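Local coordinates for DUF7790 domain-containing protein (Leptospira interrogans serogroup Icterohaemorrhagiae serovar copenhageni, PDB 6ULO), which is of unknown function but has a Rossmann-like fold and is probably anchored in a membrane by a transmembrane helix, at residues L63-Q74 / R216-S224; L204-K212 / N238-S246. All blocks are in the same frame, centred on the assembly; numbering follows the deposited sequence. Where two conformers were deposited one is given.

Interaction 1 lies deep in the sheet, where strand 66-69 pairs with strand 218-222; interaction 2 lies farther out, where helix 203-214 meets the end of helix 234-241 and the turn that follows it. Strand 218-222 connects them, since the helix before it in the chain and the helix after it pack against each other on the sheet face that carries V218 and I221. The contacts touch directly: V218 N probably donates to P244 O and R216 N to L211 O, while V218 CG2 packs on L211 CD1. Backbone hydrogen bonds dominate the first contact. The second combines an apolar side facing the sheet with a partly hydrated network of asparagine and lysine side chains.

Interaction 1 of 2, residues L63-Q74 / R216-S224; sequences LGNVYVGVGSEQ and RKVGIIYFS
Y67, V68 and G69 pair with I220, I221 and Y222 in the parallel part of a Rossmann-like mixed sheet, in the order 3-2-1-4-5 with strand 66-69 as the first and 218-222 as the fourth. A beta bulge at G219 shifts the register: V66 O receives G219 N at 2.7 Å and, weakly, I220 N at 3.3 Å. G219, with no side chain, comes close enough for its CA to make a CH...O contact with G64 O. V68 N then bonds to I220 O, Y222 N to V68 O, and V70 N to Y222 O.

Y222 lies along strand 66-69 and the turn after it, with CG anti to the backbone N (chi1 166°). Its CB rests 3.2 Å from Y67 OH, a hydroxyl bonded to N75, and CG also lies near it. V70 O lies in the ring plane at the edge, 3.3 Å from Y222 CD2 and equally close to CE2, while S224 N sits over one face. CZ lies by Q74 CG and NE2. At the tip, Q74 NE2 donates to Y222 OH over 2.9 Å with an N-H...O angle of 170°; the hydroxyl also bonds to E50. Amide and ring stand 79° apart, and Y222 OH lies in the amide plane of Q74. At the far end, a water donates to N65 OD1 at 2.7 Å and accepts from K217 N at 2.9 Å.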
loop_
_atom_site.group_PDB
_atom_site.type_symbol
_atom_site.label_atom_id
_atom_site.label_comp_id
_atom_site.label_asym_id
_atom_site.label_seq_id
_atom_site.Cartn_x
_atom_site.Cartn_y
_atom_site.Cartn_z
ATOM N N LEU A 63 -3.396 -11.657 8.448
ATOM C CA LEU A 63 -4.184 -10.698 9.237
ATOM C C LEU A 63 -5.573 -10.449 8.661
ATOM O O LEU A 63 -6.498 -10.124 9.416
ATOM C CB LEU A 63 -3.439 -9.371 9.361
ATOM C CG LEU A 63 -2.276 -9.359 10.321
ATOM C CD1 LEU A 63 -1.672 -7.972 10.315
ATOM C CD2 LEU A 63 -2.699 -9.753 11.715
ATOM N N GLY A 64 -5.734 -10.566 7.341
ATOM C CA GLY A 64 -7.029 -10.446 6.693
ATOM C C GLY A 64 -7.607 -9.048 6.886
ATOM O O GLY A 64 -6.889 -8.050 7.052
ATOM N N ASN A 65 -8.938 -8.980 6.858
ATOM C CA ASN A 65 -9.651 -7.711 6.952
ATOM C C ASN A 65 -9.273 -6.770 5.815
ATOM O O ASN A 65 -8.766 -7.235 4.784
ATOM C CB ASN A 65 -9.475 -7.085 8.338
ATOM C CG ASN A 65 -10.178 -7.912 9.412
ATOM O OD1 ASN A 65 -11.376 -8.146 9.333
ATOM N ND2 ASN A 65 -9.439 -8.376 10.383
ATOM N N VAL A 66 -9.548 -5.475 5.944
ATOM C CA VAL A 66 -9.326 -4.548 4.833
ATOM C C VAL A 66 -7.890 -4.029 4.860
ATOM O O VAL A 66 -7.293 -3.828 5.927
ATOM C CB VAL A 66 -10.385 -3.418 4.850
ATOM C CG1 VAL A 66 -10.134 -2.386 3.752
ATOM C CG2 VAL A 66 -11.774 -4.037 4.714
ATOM N N TYR A 67 -7.321 -3.764 3.686
ATOM C CA TYR A 67 -5.983 -3.199 3.563
ATOM C C TYR A 67 -6.131 -1.755 3.097
ATOM O O TYR A 67 -6.894 -1.503 2.154
ATOM C CB TYR A 67 -5.210 -3.996 2.489
ATOM C CG TYR A 67 -3.780 -3.550 2.353
ATOM C CD1 TYR A 67 -2.766 -4.276 2.944
ATOM C CD2 TYR A 67 -3.442 -2.394 1.667
ATOM C CE1 TYR A 67 -1.437 -3.876 2.855
ATOM C CE2 TYR A 67 -2.110 -1.989 1.572
ATOM C CZ TYR A 67 -1.121 -2.746 2.179
ATOM O OH TYR A 67 0.198 -2.361 2.109
ATOM N N VAL A 68 -5.389 -0.810 3.710
ATOM C CA VAL A 68 -5.293 0.575 3.223
ATOM C C VAL A 68 -3.818 0.923 3.087
ATOM O O VAL A 68 -3.058 0.708 4.033
ATOM C CB VAL A 68 -5.948 1.559 4.210
ATOM C CG1 VAL A 68 -5.814 2.992 3.694
ATOM C CG2 VAL A 68 -7.406 1.135 4.458
ATOM N N GLY A 69 -3.397 1.457 1.944
ATOM C CA GLY A 69 -1.996 1.846 1.837
ATOM C C GLY A 69 -1.725 2.954 0.856
ATOM O O GLY A 69 -2.404 3.087 -0.176
ATOM N N VAL A 70 -0.702 3.757 1.179
ATOM C CA VAL A 70 -0.117 4.704 0.242
ATOM C C VAL A 70 0.811 3.948 -0.710
ATOM O O VAL A 70 1.242 2.823 -0.427
ATOM C CB VAL A 70 0.635 5.835 0.980
ATOM C CG1 VAL A 70 -0.281 6.507 2.016
ATOM C CG2 VAL A 70 1.915 5.306 1.617
ATOM N N GLY A 71 1.152 4.579 -1.844
ATOM C CA GLY A 71 2.121 3.938 -2.722
ATOM C C GLY A 71 1.544 2.963 -3.717
ATOM O O GLY A 71 0.389 3.090 -4.132
ATOM N N SER A 72 2.336 1.988 -4.135
ATOM C CA SER A 72 2.058 1.253 -5.361
ATOM C C SER A 72 2.081 -0.262 -5.171
ATOM O O SER A 72 1.412 -0.793 -4.284
ATOM C CB SER A 72 3.045 1.754 -6.419
ATOM O OG SER A 72 2.889 3.155 -6.526
ATOM N N GLU A 73 2.870 -0.982 -5.998
ATOM C CA GLU A 73 2.791 -2.442 -6.015
ATOM C C GLU A 73 3.201 -3.113 -4.715
ATOM O O GLU A 73 2.777 -4.255 -4.463
ATOM C CB GLU A 73 3.624 -3.048 -7.170
ATOM C CG GLU A 73 2.974 -2.816 -8.526
ATOM C CD GLU A 73 3.986 -3.138 -9.590
ATOM O OE1 GLU A 73 4.790 -2.230 -9.930
ATOM O OE2 GLU A 73 4.023 -4.293 -10.049
ATOM N N GLN A 74 4.000 -2.447 -3.878
ATOM C CA GLN A 74 4.386 -3.083 -2.620
ATOM C C GLN A 74 3.169 -3.387 -1.755
ATOM O O GLN A 74 3.196 -4.305 -0.930
ATOM C CB GLN A 74 5.421 -2.252 -1.856
ATOM C CG GLN A 74 4.888 -0.987 -1.197
ATOM C CD GLN A 74 4.932 0.234 -2.070
ATOM O OE1 GLN A 74 4.590 0.196 -3.249
ATOM N NE2 GLN A 74 5.309 1.371 -1.488
ATOM N N ARG A 216 -17.177 -3.727 8.418
ATOM C CA ARG A 216 -15.861 -4.319 8.241
ATOM C C ARG A 216 -14.800 -3.492 8.952
ATOM O O ARG A 216 -15.062 -2.404 9.495
ATOM C CB ARG A 216 -15.548 -4.523 6.755
ATOM C CG ARG A 216 -16.442 -5.588 6.217
ATOM C CD ARG A 216 -16.221 -5.893 4.790
ATOM N NE ARG A 216 -17.229 -6.868 4.381
ATOM C CZ ARG A 216 -17.033 -8.185 4.363
ATOM N NH1 ARG A 216 -15.847 -8.682 4.708
ATOM N NH2 ARG A 216 -18.014 -9.007 3.978
ATOM N N LYS A 217 -13.581 -4.036 8.980
ATOM C CA LYS A 217 -12.503 -3.483 9.792
ATOM C C LYS A 217 -11.226 -3.415 8.975
ATOM O O LYS A 217 -11.019 -4.227 8.069
ATOM C CB LYS A 217 -12.211 -4.405 10.998
ATOM C CG LYS A 217 -13.430 -4.525 11.932
ATOM C CD LYS A 217 -13.152 -5.361 13.178
ATOM C CE LYS A 217 -14.288 -5.227 14.213
ATOM N NZ LYS A 217 -14.130 -3.950 15.008
ATOM N N VAL A 218 -10.353 -2.459 9.339
ATOM C CA VAL A 218 -9.014 -2.397 8.753
ATOM C C VAL A 218 -8.134 -3.438 9.427
ATOM O O VAL A 218 -8.077 -3.507 10.662
ATOM C CB VAL A 218 -8.407 -0.991 8.917
ATOM C CG1 VAL A 218 -6.965 -0.955 8.387
ATOM C CG2 VAL A 218 -9.254 0.037 8.228
ATOM N N GLY A 219 -7.438 -4.242 8.604
ATOM C CA GLY A 219 -6.412 -5.140 9.094
ATOM C C GLY A 219 -4.996 -4.621 9.025
ATOM O O GLY A 219 -4.164 -4.930 9.898
ATOM N N ILE A 220 -4.705 -3.842 7.986
ATOM C CA ILE A 220 -3.380 -3.253 7.814
ATOM C C ILE A 220 -3.551 -1.860 7.241
ATOM O O ILE A 220 -4.320 -1.668 6.288
ATOM C CB ILE A 220 -2.511 -4.076 6.833
ATOM C CG1 ILE A 220 -2.190 -5.471 7.388
ATOM C CG2 ILE A 220 -1.191 -3.297 6.517
ATOM C CD1 ILE A 220 -1.449 -6.350 6.435
ATOM N N ILE A 221 -2.820 -0.892 7.794
ATOM C CA ILE A 221 -2.629 0.388 7.129
ATOM C C ILE A 221 -1.136 0.602 6.909
ATOM O O ILE A 221 -0.337 0.500 7.854
ATOM C CB ILE A 221 -3.340 1.557 7.848
ATOM C CG1 ILE A 221 -3.256 2.813 6.991
ATOM C CG2 ILE A 221 -2.815 1.781 9.278
ATOM C CD1 ILE A 221 -4.258 3.875 7.388
ATOM N N TYR A 222 -0.741 0.839 5.655
ATOM C CA TYR A 222 0.660 0.994 5.275
ATOM C C TYR A 222 0.937 2.450 4.924
ATOM O O TYR A 222 0.270 3.028 4.055
ATOM C CB TYR A 222 0.967 0.077 4.081
ATOM C CG TYR A 222 2.295 0.377 3.379
ATOM C CD1 TYR A 222 3.524 -0.108 3.881
ATOM C CD2 TYR A 222 2.325 1.139 2.223
ATOM C CE1 TYR A 222 4.716 0.158 3.208
ATOM C CE2 TYR A 222 3.524 1.384 1.549
ATOM C CZ TYR A 222 4.712 0.897 2.055
ATOM O OH TYR A 222 5.867 1.181 1.389
ATOM N N PHE A 223 1.916 3.042 5.605
ATOM C CA PHE A 223 2.307 4.431 5.414
ATOM C C PHE A 223 3.617 4.610 4.672
ATOM O O PHE A 223 4.029 5.747 4.487
ATOM C CB PHE A 223 2.438 5.153 6.751
ATOM C CG PHE A 223 1.149 5.235 7.530
ATOM C CD1 PHE A 223 -0.019 5.741 6.956
ATOM C CD2 PHE A 223 1.101 4.814 8.867
ATOM C CE1 PHE A 223 -1.199 5.849 7.719
ATOM C CE2 PHE A 223 -0.074 4.926 9.619
ATOM C CZ PHE A 223 -1.206 5.439 9.045
ATOM N N SER A 224 4.335 3.532 4.327
ATOM C CA SER A 224 5.709 3.688 3.854
ATOM C C SER A 224 6.454 4.546 4.865
ATOM O O SER A 224 6.210 4.393 6.060
ATOM C CB SER A 224 5.715 4.205 2.406
ATOM O OG SER A 224 7.047 4.279 1.906
HETATM O O HOH W 1 -13.423 -6.855 8.135
#

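Interaction 2 of 2, residues L204-K212 / N238-S246; sequences LTGIGNTLK and NSILNLPVS
Backbones come close at two places, T205 CA to S239 CA at 4.4 Å and G208 CA to L243 CA at 4.3 Å, so helix 203-214 touches helix 234-241 and the turn after it. At the first, T205 OG1 lies 3.3 Å from S239 CB. The glycine at 208 lets the turn lie directly on the helix, and L243 CD2 packs 4.0 Å from G208 CA.

N242 carries the polar part. With CG anti to the backbone N (chi1 -171°), its amide reaches across to the helix, and ND2 donates to N209 OD1 at 3.0 Å. The two amide planes are 76° apart, and ND2 sits well above the N209 carbonyl plane. N242 OD1 accepts from K212 NZ at 2.9 Å, again from above its plane; the extended lysine also makes a weak bond to N242 O. One water donates to N209 OD1 and N242 OD1; another accepts from N242 ND2 and lies by L204 O and S239 O, so solvent shares in holding this amide.

Toward the sheet the packing is largely apolar. P244 CG lies 3.7 Å from L211 CB, and K212 CG leans on the same ring. L204 CD2 meets I240 CD1 at 4.0 Å. I207 packs on strand 86-91, and I240 on I221 and helix 283-291, so both helices lie on the same sheet face, as expected of successive beta-alpha-beta crossovers in a Rossmann-like fold.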
loop_
_atom_site.group_PDB
_atom_site.type_symbol
_atom_site.label_atom_id
_atom_site.label_comp_id
_atom_site.label_asym_id
_atom_site.label_seq_id
_atom_site.Cartn_x
_atom_site.Cartn_y
_atom_site.Cartn_z
ATOM N N LEU A 204 -9.545 9.793 4.067
ATOM C CA LEU A 204 -9.172 8.789 5.065
ATOM C C LEU A 204 -10.255 8.651 6.136
ATOM O O LEU A 204 -10.588 7.525 6.553
ATOM C CB LEU A 204 -7.782 9.102 5.616
ATOM C CG LEU A 204 -7.135 8.052 6.529
ATOM C CD1 LEU A 204 -7.089 6.663 5.863
ATOM C CD2 LEU A 204 -5.736 8.533 6.879
ATOM N N THR A 205 -10.864 9.777 6.536
ATOM C CA THR A 205 -12.036 9.700 7.398
ATOM C C THR A 205 -13.156 8.950 6.706
ATOM O O THR A 205 -13.843 8.119 7.324
ATOM C CB THR A 205 -12.483 11.102 7.809
ATOM O OG1 THR A 205 -11.607 11.550 8.844
ATOM C CG2 THR A 205 -13.923 11.097 8.377
ATOM N N GLY A 206 -13.316 9.191 5.394
ATOM C CA GLY A 206 -14.362 8.528 4.633
ATOM C C GLY A 206 -14.181 7.025 4.586
ATOM O O GLY A 206 -15.164 6.284 4.587
ATOM N N ILE A 207 -12.926 6.546 4.530
ATOM C CA ILE A 207 -12.708 5.101 4.540
ATOM C C ILE A 207 -13.257 4.509 5.825
ATOM O O ILE A 207 -13.949 3.483 5.815
ATOM C CB ILE A 207 -11.219 4.761 4.376
ATOM C CG1 ILE A 207 -10.760 5.055 2.950
ATOM C CG2 ILE A 207 -10.957 3.316 4.737
ATOM C CD1 ILE A 207 -9.223 4.942 2.812
ATOM N N GLY A 208 -12.962 5.152 6.955
ATOM C CA GLY A 208 -13.463 4.629 8.211
ATOM C C GLY A 208 -14.979 4.627 8.258
ATOM O O GLY A 208 -15.601 3.666 8.738
ATOM N N ASN A 209 -15.610 5.688 7.738
ATOM C CA ASN A 209 -17.076 5.729 7.754
ATOM C C ASN A 209 -17.672 4.679 6.820
ATOM O O ASN A 209 -18.671 4.032 7.159
ATOM C CB ASN A 209 -17.565 7.113 7.370
ATOM C CG ASN A 209 -17.229 8.137 8.422
ATOM O OD1 ASN A 209 -17.036 7.806 9.591
ATOM N ND2 ASN A 209 -17.184 9.390 8.019
ATOM N N THR A 210 -17.063 4.483 5.646
ATOM C CA THR A 210 -17.539 3.467 4.725
ATOM C C THR A 210 -17.433 2.084 5.336
ATOM O O THR A 210 -18.378 1.288 5.278
ATOM C CB THR A 210 -16.717 3.548 3.437
ATOM O OG1 THR A 210 -17.028 4.767 2.744
ATOM C CG2 THR A 210 -16.988 2.330 2.544
ATOM N N LEU A 211 -16.289 1.775 5.937
ATOM C CA LEU A 211 -16.092 0.462 6.538
ATOM C C LEU A 211 -17.038 0.250 7.709
ATOM O O LEU A 211 -17.603 -0.843 7.861
ATOM C CB LEU A 211 -14.640 0.306 6.976
ATOM C CG LEU A 211 -13.653 0.247 5.806
ATOM C CD1 LEU A 211 -12.234 -0.064 6.287
ATOM C CD2 LEU A 211 -14.062 -0.785 4.736
ATOM N N LYS A 212 -17.252 1.285 8.533
ATOM C CA LYS A 212 -18.245 1.178 9.606
ATOM C C LYS A 212 -19.636 0.861 9.055
ATOM O O LYS A 212 -20.368 0.021 9.608
ATOM C CB LYS A 212 -18.246 2.451 10.451
ATOM C CG LYS A 212 -17.047 2.461 11.407
ATOM C CD LYS A 212 -16.870 3.802 12.071
ATOM C CE LYS A 212 -15.820 3.732 13.146
ATOM N NZ LYS A 212 -15.589 5.038 13.825
ATOM N N ASN A 238 -7.771 12.455 13.793
ATOM C CA ASN A 238 -9.188 12.116 13.717
ATOM C C ASN A 238 -9.438 10.964 12.759
ATOM O O ASN A 238 -10.237 10.065 13.057
ATOM C CB ASN A 238 -10.000 13.323 13.249
ATOM C CG ASN A 238 -10.115 14.378 14.287
ATOM O OD1 ASN A 238 -9.777 14.184 15.458
ATOM N ND2 ASN A 238 -10.591 15.526 13.863
ATOM N N SER A 239 -8.778 10.972 11.597
ATOM C CA SER A 239 -9.078 9.912 10.641
ATOM C C SER A 239 -8.572 8.556 11.134
ATOM O O SER A 239 -9.268 7.553 10.961
ATOM C CB SER A 239 -8.583 10.246 9.230
ATOM O OG SER A 239 -7.187 10.398 9.232
ATOM N N ILE A 240 -7.395 8.494 11.777
ATOM C CA ILE A 240 -6.925 7.209 12.287
ATOM C C ILE A 240 -7.798 6.730 13.444
ATOM O O ILE A 240 -8.134 5.542 13.525
ATOM C CB ILE A 240 -5.428 7.245 12.636
ATOM C CG1 ILE A 240 -4.609 7.652 11.400
ATOM C CG2 ILE A 240 -4.988 5.889 13.204
ATOM C CD1 ILE A 240 -4.672 6.700 10.267
ATOM N N LEU A 241 -8.199 7.640 14.344
ATOM C CA LEU A 241 -9.095 7.249 15.427
ATOM C C LEU A 241 -10.420 6.734 14.906
ATOM O O LEU A 241 -11.062 5.909 15.559
ATOM C CB LEU A 241 -9.318 8.422 16.386
ATOM C CG LEU A 241 -8.325 8.372 17.556
ATOM C CD1 LEU A 241 -6.859 8.436 17.153
ATOM C CD2 LEU A 241 -8.678 9.453 18.565
ATOM N N ASN A 242 -10.861 7.239 13.749
ATOM C CA ASN A 242 -12.143 6.854 13.182
ATOM C C ASN A 242 -12.113 5.504 12.477
ATOM O O ASN A 242 -13.168 4.973 12.123
ATOM C CB ASN A 242 -12.615 7.948 12.210
ATOM C CG ASN A 242 -14.017 7.736 11.746
ATOM O OD1 ASN A 242 -14.957 7.627 12.564
ATOM N ND2 ASN A 242 -14.187 7.683 10.424
ATOM N N LEU A 243 -10.946 4.917 12.261
ATOM C CA LEU A 243 -10.896 3.639 11.544
ATOM C C LEU A 243 -11.416 2.526 12.442
ATOM O O LEU A 243 -10.954 2.402 13.594
ATOM C CB LEU A 243 -9.470 3.281 11.129
ATOM C CG LEU A 243 -8.826 4.169 10.068
ATOM C CD1 LEU A 243 -7.353 3.769 9.909
ATOM C CD2 LEU A 243 -9.566 4.081 8.714
ATOM N N PRO A 244 -12.338 1.689 11.955
ATOM C CA PRO A 244 -12.675 0.449 12.671
ATOM C C PRO A 244 -11.536 -0.544 12.474
ATOM O O PRO A 244 -11.034 -0.702 11.359
ATOM C CB PRO A 244 -13.958 -0.009 11.972
ATOM C CG PRO A 244 -13.806 0.497 10.573
ATOM C CD PRO A 244 -13.049 1.806 10.665
ATOM N N VAL A 245 -11.096 -1.173 13.567
ATOM C CA VAL A 245 -9.914 -2.027 13.529
ATOM C C VAL A 245 -10.170 -3.316 14.290
ATOM O O VAL A 245 -11.062 -3.400 15.131
ATOM C CB VAL A 245 -8.663 -1.309 14.084
ATOM C CG1 VAL A 245 -8.397 -0.051 13.295
ATOM C CG2 VAL A 245 -8.849 -0.970 15.558
ATOM N N SER A 246 -9.404 -4.345 13.928
ATOM C CA SER A 246 -9.356 -5.608 14.647
ATOM C C SER A 246 -8.292 -5.528 15.741
ATOM O O SER A 246 -7.402 -4.676 15.705
ATOM C CB SER A 246 -9.028 -6.759 13.677
ATOM O OG SER A 246 -7.744 -6.634 13.051
HETATM O O HOH W 2 -11.369 6.974 9.219
HETATM O O HOH W 3 -17.810 8.376 12.355
HETATM O O HOH W 4 -13.799 4.479 15.865
#